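Local coordinates for bifunctional protein PutA (Bdellovibrio bacteriovorus, PDB 5UR2) that probably oxidises L-glutamate gamma-semialdehyde to L-glutamate with NAD(+), the second step of proline degradation, and also carries a proline dehydrogenase domain, at residues Trp211-Ser214 against Lys215-Lys219; Phe473-Lys476 against Ala477-Glu480; Lys679-Glu683 against Ala684-Gln688; Gly718-Ala721 against Val722-Ile726; Asp868-Leu871 against Ala872-Ile876. All blocks are in the same frame, centred on the assembly; numbering follows the deposited sequence.

Contact 1 of 5, residues Trp211-Ser214 against Lys215-Lys219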
# COMPACT_ATOMS: atom_id res chain seq x y z
N TRP B 211 10.80 -15.52 -41.86
CA TRP B 211 9.69 -16.28 -42.42
C TRP B 211 10.13 -17.11 -43.62
O TRP B 211 9.91 -18.32 -43.66
CB TRP B 211 8.58 -15.32 -42.83
CG TRP B 211 7.31 -15.97 -43.29
CD1 TRP B 211 6.94 -16.24 -44.58
CD2 TRP B 211 6.22 -16.39 -42.46
NE1 TRP B 211 5.70 -16.81 -44.60
CE2 TRP B 211 5.23 -16.92 -43.32
CE3 TRP B 211 5.99 -16.38 -41.07
CZ2 TRP B 211 4.02 -17.43 -42.84
CZ3 TRP B 211 4.79 -16.89 -40.60
CH2 TRP B 211 3.82 -17.41 -41.48
N ASP B 212 10.74 -16.46 -44.63
CA ASP B 212 11.06 -17.16 -45.87
C ASP B 212 12.08 -18.27 -45.63
O ASP B 212 11.98 -19.36 -46.21
CB ASP B 212 11.60 -16.20 -46.93
CG ASP B 212 10.57 -15.19 -47.40
OD1 ASP B 212 9.36 -15.42 -47.21
OD2 ASP B 212 10.99 -14.19 -48.03
N GLU B 213 13.08 -18.01 -44.79
CA GLU B 213 14.07 -19.04 -44.52
C GLU B 213 13.44 -20.24 -43.81
O GLU B 213 13.67 -21.40 -44.19
CB GLU B 213 15.21 -18.46 -43.69
CG GLU B 213 16.31 -19.46 -43.44
CD GLU B 213 17.55 -18.82 -42.85
OE1 GLU B 213 18.44 -19.58 -42.41
OE2 GLU B 213 17.63 -17.57 -42.83
N SER B 214 12.61 -19.98 -42.79
CA SER B 214 11.94 -21.05 -42.06
C SER B 214 11.05 -21.87 -42.99
O SER B 214 11.05 -23.10 -42.93
CB SER B 214 11.10 -20.47 -40.93
OG SER B 214 11.91 -19.82 -39.95
N LYS B 215 10.29 -21.19 -43.85
CA LYS B 215 9.40 -21.87 -44.78
C LYS B 215 10.18 -22.77 -45.74
O LYS B 215 9.75 -23.90 -46.01
CB LYS B 215 8.57 -20.85 -45.55
CG LYS B 215 7.72 -21.46 -46.65
CD LYS B 215 6.60 -20.50 -47.06
CE LYS B 215 7.11 -19.19 -47.62
NZ LYS B 215 5.97 -18.47 -48.26
N LYS B 216 11.31 -22.29 -46.26
CA LYS B 216 12.13 -23.11 -47.15
C LYS B 216 12.65 -24.35 -46.42
O LYS B 216 12.66 -25.44 -46.99
CB LYS B 216 13.28 -22.30 -47.73
CG LYS B 216 14.28 -23.15 -48.53
CD LYS B 216 15.46 -22.32 -49.01
CE LYS B 216 16.76 -23.12 -48.98
NZ LYS B 216 16.70 -24.34 -49.82
N ILE B 217 13.10 -24.19 -45.17
CA ILE B 217 13.62 -25.34 -44.44
C ILE B 217 12.51 -26.35 -44.16
O ILE B 217 12.70 -27.56 -44.34
CB ILE B 217 14.32 -24.89 -43.14
CG1 ILE B 217 15.60 -24.13 -43.46
CG2 ILE B 217 14.61 -26.09 -42.22
CD1 ILE B 217 16.24 -23.45 -42.25
N LEU B 218 11.33 -25.87 -43.73
CA LEU B 218 10.22 -26.78 -43.46
C LEU B 218 9.84 -27.56 -44.72
O LEU B 218 9.67 -28.79 -44.67
CB LEU B 218 9.02 -26.01 -42.91
CG LEU B 218 9.23 -25.48 -41.48
CD1 LEU B 218 8.19 -24.44 -41.11
CD2 LEU B 218 9.22 -26.62 -40.50
N LYS B 219 9.74 -26.88 -45.85
CA LYS B 219 9.45 -27.56 -47.11
C LYS B 219 10.52 -28.59 -47.44
O LYS B 219 10.19 -29.69 -47.89
CB LYS B 219 9.33 -26.54 -48.25
CG LYS B 219 8.07 -25.70 -48.19
CD LYS B 219 8.18 -24.40 -48.99
CE LYS B 219 8.23 -24.65 -50.49
NZ LYS B 219 8.34 -23.35 -51.23
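Trp211 opens the first turn of helix 211-232, and its carbonyl receives Lys215 N at 2.9 Å from Trp211 O. Its indole is set anti to the main-chain N (chi1 -173°), which lays the ring beside the bent chain of Lys215. NE1, at the ring edge, is 4.0 Å from Lys215 NZ. Two donors come close here because both bond to Glu251 OE1; Lys215 NZ also forms a salt bridge with Glu255, and the two carboxylates probably balance the lysine's charge. Asp212 follows, its O taking Lys216 N at 3.0 Å. Its OD1 lies in the plane of the indole at the edge and stands 4.7 Å from Lys215 NZ, not in contact, though a weak attraction is possible. Glu213 O accepts Ile217 N at 3.0 Å, and the two side chains run side by side in the same direction, Glu213 CG 4.2 Å from Ile217 CD1. Ser214 O then takes Leu218 N at 2.9 Å, while Leu218 CG rests 3.3 Å from Ser214 O. The buried Ser214 OG turns back to the carbonyls of Lys207 and Ala210, tying the helix start to the residues just before it. Helix 211-232 links barrel strands 194-197 and 235-238 in a beta-alpha-beta unit of the proline dehydrogenase TIM barrel, with Trp211, Lys215 and Leu218 packed on Leu248 of the next helix, 246-257.

Contact 2 of 5, residues Phe473-Lys476 against Ala477-Glu480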
# COMPACT_ATOMS: atom_id res chain seq x y z
N PHE B 473 5.94 -11.22 -35.16
CA PHE B 473 6.71 -11.16 -36.40
C PHE B 473 6.28 -12.18 -37.44
O PHE B 473 6.85 -12.21 -38.54
CB PHE B 473 8.21 -11.28 -36.10
CG PHE B 473 8.84 -9.98 -35.63
CD1 PHE B 473 8.86 -8.87 -36.46
CD2 PHE B 473 9.42 -9.87 -34.37
CE1 PHE B 473 9.42 -7.68 -36.05
CE2 PHE B 473 9.98 -8.67 -33.95
CZ PHE B 473 9.98 -7.58 -34.78
N ALA B 474 5.25 -12.98 -37.14
CA ALA B 474 4.60 -13.76 -38.19
C ALA B 474 3.77 -12.88 -39.13
O ALA B 474 3.36 -13.36 -40.21
CB ALA B 474 3.71 -14.85 -37.55
N VAL B 475 3.50 -11.63 -38.76
CA VAL B 475 2.78 -10.70 -39.63
C VAL B 475 3.76 -10.09 -40.64
O VAL B 475 4.69 -9.37 -40.26
CB VAL B 475 2.06 -9.61 -38.82
CG1 VAL B 475 1.32 -8.67 -39.76
CG2 VAL B 475 1.08 -10.23 -37.81
N LYS B 476 3.52 -10.35 -41.92
CA LYS B 476 4.47 -9.91 -42.94
C LYS B 476 4.66 -8.39 -42.92
O LYS B 476 5.77 -7.90 -43.14
CB LYS B 476 3.98 -10.36 -44.31
CG LYS B 476 4.86 -9.92 -45.46
CD LYS B 476 4.38 -10.53 -46.77
CE LYS B 476 5.33 -10.21 -47.89
NZ LYS B 476 4.92 -10.96 -49.09
N ALA B 477 3.58 -7.64 -42.69
CA ALA B 477 3.69 -6.18 -42.68
C ALA B 477 4.62 -5.69 -41.58
O ALA B 477 5.27 -4.65 -41.74
CB ALA B 477 2.30 -5.56 -42.51
N ASP B 478 4.71 -6.41 -40.46
CA ASP B 478 5.59 -5.98 -39.39
C ASP B 478 7.04 -6.33 -39.68
O ASP B 478 7.95 -5.56 -39.33
CB ASP B 478 5.09 -6.57 -38.07
CG ASP B 478 3.81 -5.88 -37.60
OD1 ASP B 478 3.63 -4.69 -37.95
OD2 ASP B 478 2.99 -6.52 -36.91
N ARG B 479 7.30 -7.46 -40.34
CA ARG B 479 8.65 -7.73 -40.81
C ARG B 479 9.12 -6.65 -41.78
O ARG B 479 10.27 -6.20 -41.72
CB ARG B 479 8.73 -9.12 -41.47
CG ARG B 479 8.40 -10.28 -40.53
CD ARG B 479 8.78 -11.66 -41.10
NE ARG B 479 8.10 -11.94 -42.36
CZ ARG B 479 6.88 -12.46 -42.47
NH1 ARG B 479 6.17 -12.79 -41.39
NH2 ARG B 479 6.36 -12.66 -43.68
N GLU B 480 8.23 -6.20 -42.67
CA GLU B 480 8.60 -5.19 -43.65
C GLU B 480 8.94 -3.86 -43.00
O GLU B 480 9.91 -3.20 -43.38
CB GLU B 480 7.48 -5.01 -44.67
CG GLU B 480 7.34 -6.18 -45.63
CD GLU B 480 6.05 -6.12 -46.44
OE1 GLU B 480 5.10 -5.42 -46.02
OE2 GLU B 480 6.00 -6.78 -47.50
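Arg479 turns the edge of its guanidinium to the loop before its own helix: NH1 bonds to Phe473 O at 3.0 Å, with the acceptor in the guanidinium plane and a nearly straight N-H (166°). A bend at chi3 (-59°) folds the arginine back this way. One guanidinium face lies over Lys476, CZ being 3.5 Å from Lys476 CA, and the two side chains cross at about a right angle, with Arg479 NH2 3.4 Å from Lys476 CB. The Phe473 ring offers its edge to Asp478 O, 4.2 Å from CE1, and the ring also meets that of Trp587, the planes at about 55°. Val475 holds the N-cap position of helix 476-491. Its carbonyl O takes two amides, Arg479 N at 3.2 Å nearly head-on and Asp478 N at 3.0 Å from above the carbonyl plane, while its CB sits beside Asp478 OD2. Lys476 stretches out fully and passes its CE 3.5 Å from Glu480 OE2. A buried cation thus binds a loop carbonyl and lies flat on the first helical turn; this bond and the backbone beneath probably fix the rotation of the guanidinium, while the lysine and glutamate, charged atoms not in contact, probably attract each other only weakly.

Contact 3 of 5, residues Lys679-Glu683 against Ala684-Gln688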
# COMPACT_ATOMS: atom_id res chain seq x y z
N LYS B 679 15.03 12.75 -27.02
CA LYS B 679 14.27 13.44 -28.06
C LYS B 679 12.77 13.23 -27.88
O LYS B 679 11.97 14.14 -28.15
CB LYS B 679 14.72 12.94 -29.44
CG LYS B 679 16.09 13.51 -29.85
CD LYS B 679 16.05 15.04 -29.77
CE LYS B 679 17.42 15.67 -29.74
NZ LYS B 679 17.34 17.10 -29.26
N MET B 680 12.38 12.03 -27.44
CA MET B 680 10.97 11.77 -27.18
C MET B 680 10.51 12.51 -25.93
O MET B 680 9.39 13.03 -25.89
CB MET B 680 10.74 10.25 -27.03
CG MET B 680 11.11 9.43 -28.26
SD MET B 680 10.59 7.69 -28.16
CE MET B 680 11.70 7.00 -26.95
N ILE B 681 11.38 12.59 -24.92
CA ILE B 681 11.06 13.36 -23.73
C ILE B 681 10.82 14.81 -24.09
O ILE B 681 9.82 15.41 -23.69
CB ILE B 681 12.19 13.21 -22.68
CG1 ILE B 681 12.05 11.87 -21.94
CG2 ILE B 681 12.22 14.37 -21.70
CD1 ILE B 681 13.29 11.47 -21.20
N GLN B 682 11.68 15.38 -24.94
CA GLN B 682 11.46 16.75 -25.40
C GLN B 682 10.18 16.85 -26.20
O GLN B 682 9.41 17.81 -26.02
CB GLN B 682 12.65 17.23 -26.24
CG GLN B 682 13.95 17.39 -25.42
CD GLN B 682 15.11 17.93 -26.27
OE1 GLN B 682 15.79 17.18 -26.95
NE2 GLN B 682 15.34 19.23 -26.19
N GLU B 683 9.91 15.87 -27.07
CA GLU B 683 8.69 15.94 -27.87
C GLU B 683 7.44 15.79 -27.01
O GLU B 683 6.42 16.45 -27.25
CB GLU B 683 8.71 14.89 -28.98
CG GLU B 683 7.52 15.03 -29.91
CD GLU B 683 7.36 13.90 -30.91
OE1 GLU B 683 8.30 13.09 -31.07
OE2 GLU B 683 6.28 13.81 -31.51
N ALA B 684 7.51 14.96 -25.97
CA ALA B 684 6.36 14.79 -25.09
C ALA B 684 6.01 16.09 -24.36
O ALA B 684 4.86 16.28 -23.95
CB ALA B 684 6.64 13.67 -24.08
N GLY B 685 6.98 16.98 -24.19
CA GLY B 685 6.77 18.29 -23.64
C GLY B 685 7.26 18.53 -22.21
O GLY B 685 6.76 19.45 -21.56
N PHE B 686 8.21 17.74 -21.72
CA PHE B 686 8.74 17.98 -20.39
C PHE B 686 9.45 19.34 -20.38
O PHE B 686 10.29 19.60 -21.25
CB PHE B 686 9.69 16.85 -19.98
CG PHE B 686 8.97 15.59 -19.60
CD1 PHE B 686 8.56 14.69 -20.57
CD2 PHE B 686 8.71 15.29 -18.27
CE1 PHE B 686 7.89 13.52 -20.22
CE2 PHE B 686 8.05 14.13 -17.92
CZ PHE B 686 7.63 13.25 -18.90
N PRO B 687 9.15 20.21 -19.42
CA PRO B 687 9.76 21.55 -19.41
C PRO B 687 11.28 21.48 -19.30
O PRO B 687 11.85 20.51 -18.77
CB PRO B 687 9.16 22.21 -18.15
CG PRO B 687 7.98 21.43 -17.80
CD PRO B 687 8.26 20.00 -18.27
N GLN B 688 11.92 22.54 -19.77
CA GLN B 688 13.38 22.58 -19.76
C GLN B 688 13.91 22.35 -18.34
O GLN B 688 13.41 22.91 -17.36
CB GLN B 688 13.87 23.92 -20.29
CG GLN B 688 13.46 25.09 -19.45
CD GLN B 688 14.10 26.38 -19.90
OE1 GLN B 688 14.18 26.66 -21.10
NE2 GLN B 688 14.59 27.17 -18.95
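Ala684, the last helical residue, bonds through its N to Met680 O at 2.7 Å, and its CB lies 3.4 Å from the same Met680 O. At Gly685 the chain leaves the helix with a positive phi of 107°, a conformation that glycine adopts easily, having no CB to meet the preceding carbonyl. Gly685 N is shared between Ile681 O at 3.3 Å and, weakly, Gln682 O at 3.2 Å. Phe686 N reaches back to Ile681 O in a long, weak bond of 3.4 Å. The bonds Phe686 N to Ile681 O and Gly685 N to Gln682 O, both weak, with the positive phi, make a Schellman motif; Ile681 O accepts from two successive amides. Phe686 also supplies the apolar contact usual in this motif: its CD1 lies 3.8 Å from Ile681 CG2, the two side chains crossing at a slant. The ring turns its edge to Ile681 O, which lies in the ring plane 3.4 Å from CD1. Helix 671-684 connects the parallel neighbours 661-665 and 691-693 of the sheet; Ile681 and Phe686 both pack on Ile691 of the second strand, and Met680 and Phe686 lie against helix 554-570, whose Arg570 forms a salt bridge with Glu683.

Contact 4 of 5, residues Gly718-Ala721 against Val722-Ile726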
# COMPACT_ATOMS: atom_id res chain seq x y z
N GLY B 718 23.78 -1.88 -12.46
CA GLY B 718 25.05 -2.26 -13.06
C GLY B 718 25.76 -3.27 -12.20
O GLY B 718 25.13 -4.09 -11.51
N SER B 719 27.09 -3.19 -12.22
CA SER B 719 27.92 -4.20 -11.58
C SER B 719 27.96 -4.00 -10.06
O SER B 719 27.71 -2.91 -9.54
CB SER B 719 29.34 -4.15 -12.12
OG SER B 719 30.03 -3.02 -11.64
N LYS B 720 28.29 -5.10 -9.37
CA LYS B 720 28.46 -5.05 -7.93
C LYS B 720 29.54 -4.05 -7.54
O LYS B 720 29.36 -3.24 -6.62
CB LYS B 720 28.81 -6.44 -7.40
CG LYS B 720 28.70 -6.59 -5.90
CD LYS B 720 29.24 -7.94 -5.43
CE LYS B 720 30.75 -7.98 -5.61
NZ LYS B 720 31.39 -9.06 -4.85
N ALA B 721 30.67 -4.07 -8.26
CA ALA B 721 31.79 -3.21 -7.93
C ALA B 721 31.41 -1.73 -7.98
O ALA B 721 31.84 -0.94 -7.14
CB ALA B 721 32.96 -3.50 -8.88
N VAL B 722 30.65 -1.33 -9.00
CA VAL B 722 30.24 0.07 -9.08
C VAL B 722 29.19 0.37 -8.01
O VAL B 722 29.23 1.44 -7.38
CB VAL B 722 29.72 0.38 -10.50
CG1 VAL B 722 29.40 1.86 -10.62
CG2 VAL B 722 30.76 -0.03 -11.53
N GLY B 723 28.25 -0.55 -7.81
CA GLY B 723 27.20 -0.35 -6.81
C GLY B 723 27.75 -0.13 -5.41
O GLY B 723 27.28 0.75 -4.68
N LEU B 724 28.72 -0.95 -5.01
CA LEU B 724 29.34 -0.76 -3.71
C LEU B 724 30.06 0.59 -3.65
O LEU B 724 29.99 1.28 -2.63
CB LEU B 724 30.31 -1.90 -3.41
CG LEU B 724 29.63 -3.28 -3.39
CD1 LEU B 724 30.58 -4.36 -2.94
CD2 LEU B 724 28.36 -3.27 -2.55
N HIS B 725 30.76 0.97 -4.73
CA HIS B 725 31.45 2.26 -4.74
C HIS B 725 30.45 3.40 -4.59
O HIS B 725 30.65 4.32 -3.78
CB HIS B 725 32.24 2.42 -6.05
CG HIS B 725 32.87 3.77 -6.22
ND1 HIS B 725 33.98 4.18 -5.51
CD2 HIS B 725 32.48 4.85 -6.95
CE1 HIS B 725 34.28 5.42 -5.84
NE2 HIS B 725 33.38 5.86 -6.70
N ILE B 726 29.34 3.34 -5.33
CA ILE B 726 28.32 4.39 -5.28
C ILE B 726 27.71 4.48 -3.89
O ILE B 726 27.51 5.57 -3.35
CB ILE B 726 27.24 4.12 -6.34
CG1 ILE B 726 27.79 4.41 -7.74
CG2 ILE B 726 25.99 4.96 -6.04
CD1 ILE B 726 26.83 4.09 -8.87
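The carbonyl plane of Ala721 is approached from above by His725 N, 3.3 Å from Ala721 O and 36° out of that plane. The imidazole of His725 itself points off the turn, and its NE2 bonds to Glu703. By contrast, Leu724 N meets Lys720 O at 2.9 Å, almost in line with the carbonyl, and Leu724 CG sits 3.2 Å from that same Lys720 O. Lys720 crosses Leu724 with CG 4.2 Å from Leu724 CD1, then bends at chi3 to carry NZ to a salt bridge with Glu900. Both side chains touch Met948, and Leu724 also packs on Val733 of the second subunit. Ser719 is the N-cap of helix 720-730. Gly718 to Gly723 fit the Gly-x-x-x-x-Gly pattern with which aldehyde dehydrogenases start this helix after a strand of the Rossmann domain, here in the unit strand 711-717, helix 720-730, strand 742-746. Gly718 bonds by its backbone to Glu746, a predicted active-site residue, and the Ser719 side chain lies about 8 Å from that of Cys780, the other one. With chi1 at 73°, Ser719 OG sits between its own N and C and accepts Val722 N at 3.2 Å along a nearly straight N-H (164°). Val722 CG2 presses on this oxygen, 3.1 Å from Ser719 OG. Ser719 O in turn takes Gly723 N at 3.0 Å, and Val722 packs on Phe716 of strand 711-717.

Contact 5 of 5, residues Asp868-Leu871 against Ala872-Ile876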
# COMPACT_ATOMS: atom_id res chain seq x y z
N ASP B 868 31.21 -24.71 -5.55
CA ASP B 868 32.02 -23.65 -4.99
C ASP B 868 33.08 -23.13 -5.95
O ASP B 868 33.84 -22.23 -5.59
CB ASP B 868 32.67 -24.13 -3.69
CG ASP B 868 33.69 -25.25 -3.91
OD1 ASP B 868 33.79 -25.79 -5.04
OD2 ASP B 868 34.37 -25.63 -2.93
N ALA B 869 33.12 -23.65 -7.18
CA ALA B 869 34.09 -23.21 -8.17
C ALA B 869 33.85 -21.76 -8.57
O ALA B 869 32.71 -21.27 -8.58
CB ALA B 869 34.02 -24.09 -9.42
N LYS B 870 34.94 -21.08 -8.94
CA LYS B 870 34.84 -19.69 -9.37
C LYS B 870 33.83 -19.53 -10.51
O LYS B 870 33.02 -18.60 -10.52
CB LYS B 870 36.22 -19.17 -9.76
CG LYS B 870 36.26 -17.71 -10.23
CD LYS B 870 37.65 -17.37 -10.80
CE LYS B 870 37.79 -15.91 -11.19
NZ LYS B 870 39.18 -15.60 -11.66
N LEU B 871 33.85 -20.47 -11.47
CA LEU B 871 32.91 -20.42 -12.58
C LEU B 871 31.47 -20.42 -12.10
O LEU B 871 30.61 -19.83 -12.75
CB LEU B 871 33.16 -21.60 -13.53
CG LEU B 871 32.19 -21.78 -14.69
CD1 LEU B 871 32.28 -20.63 -15.66
CD2 LEU B 871 32.48 -23.08 -15.41
N ALA B 872 31.21 -21.07 -10.97
CA ALA B 872 29.87 -21.21 -10.41
C ALA B 872 29.55 -20.18 -9.34
O ALA B 872 28.52 -20.32 -8.66
CB ALA B 872 29.68 -22.62 -9.84
N GLN B 873 30.39 -19.14 -9.16
CA GLN B 873 30.24 -18.10 -8.14
C GLN B 873 30.31 -16.68 -8.70
O GLN B 873 29.52 -15.82 -8.29
CB GLN B 873 31.31 -18.28 -7.02
CG GLN B 873 31.12 -19.50 -6.10
CD GLN B 873 29.91 -19.34 -5.16
OE1 GLN B 873 29.57 -18.23 -4.73
NE2 GLN B 873 29.25 -20.45 -4.85
N ALA B 874 31.26 -16.40 -9.60
CA ALA B 874 31.44 -15.05 -10.14
C ALA B 874 30.53 -14.84 -11.34
O ALA B 874 30.43 -15.70 -12.21
CB ALA B 874 32.90 -14.83 -10.54
N GLU B 875 29.87 -13.68 -11.38
CA GLU B 875 28.96 -13.38 -12.49
C GLU B 875 29.78 -13.11 -13.74
O GLU B 875 30.76 -12.37 -13.70
CB GLU B 875 28.06 -12.19 -12.17
CG GLU B 875 27.06 -11.85 -13.28
CD GLU B 875 26.21 -10.62 -12.97
OE1 GLU B 875 26.79 -9.62 -12.49
OE2 GLU B 875 24.97 -10.63 -13.22
N ILE B 876 29.37 -13.71 -14.86
CA ILE B 876 30.13 -13.60 -16.10
C ILE B 876 29.47 -12.65 -17.09
O ILE B 876 30.17 -11.98 -17.85
CB ILE B 876 30.33 -14.98 -16.74
CG1 ILE B 876 31.01 -15.94 -15.75
CG2 ILE B 876 31.14 -14.86 -18.02
CD1 ILE B 876 31.09 -17.40 -16.26
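Leu871 and Ile876 meet through their terminal methyls, CD1 to CD1 at 3.5 Å, tight for two carbons, with the side chains crossing at an angle. The backbone that brings them together curls round Lys870 O, which grips two successive amides: Ala874 N at 3.0 Å in a straight bond (179°) and Gln873 N, also at 3.0 Å, from well above the carbonyl plane. One step earlier Ala872 N bonds to Ala869 O at 2.8 Å, again from above the plane, as expected of a tight turn that includes the short 3-10 segment at Lys870 and Leu871. Gln873 lays CG 3.4 Å from Ala869 O, then bends at chi2 (-71°), which sends NE2 to the carbonyls of Gly867 and Ser898. The turn belongs to the loop between strands 860-863 and 880-886 of the aldehyde dehydrogenase domain, and Ile876 lies about 12 Å, side chain to side chain, from the predicted active-site Cys780. Further out, Lys750 NZ bonds to both Leu871 O and Ala874 O, and Arg830 holds Ile876 O. Leu871 packs on Val880 and Ala882 of strand 880-886 and on Ala838 of helix 825-841, while Ile876 rests on Thr834 of that helix.

How the contacts relate
From the N terminus the five contacts come in series, each a local turn of continuous chain; none nests in or crosses another. Contact 1 starts a helix of the proline dehydrogenase barrel, and contact 2, where a long loop ends in helix 476-491, touches it directly: Trp211 CB is 3.3 Å from Arg479 CZ, and the indole also meets Ala474, joining that helix start to the barrel. The other three belong to the aldehyde dehydrogenase region. Contact 3 closes a helix and contact 4 opens one, their centres 30 Å apart, on helices that follow strands of the same sheet. Contact 5, in a loop leading to a strand of another sheet, comes within about 6 Å of contact 4 at nearest atoms.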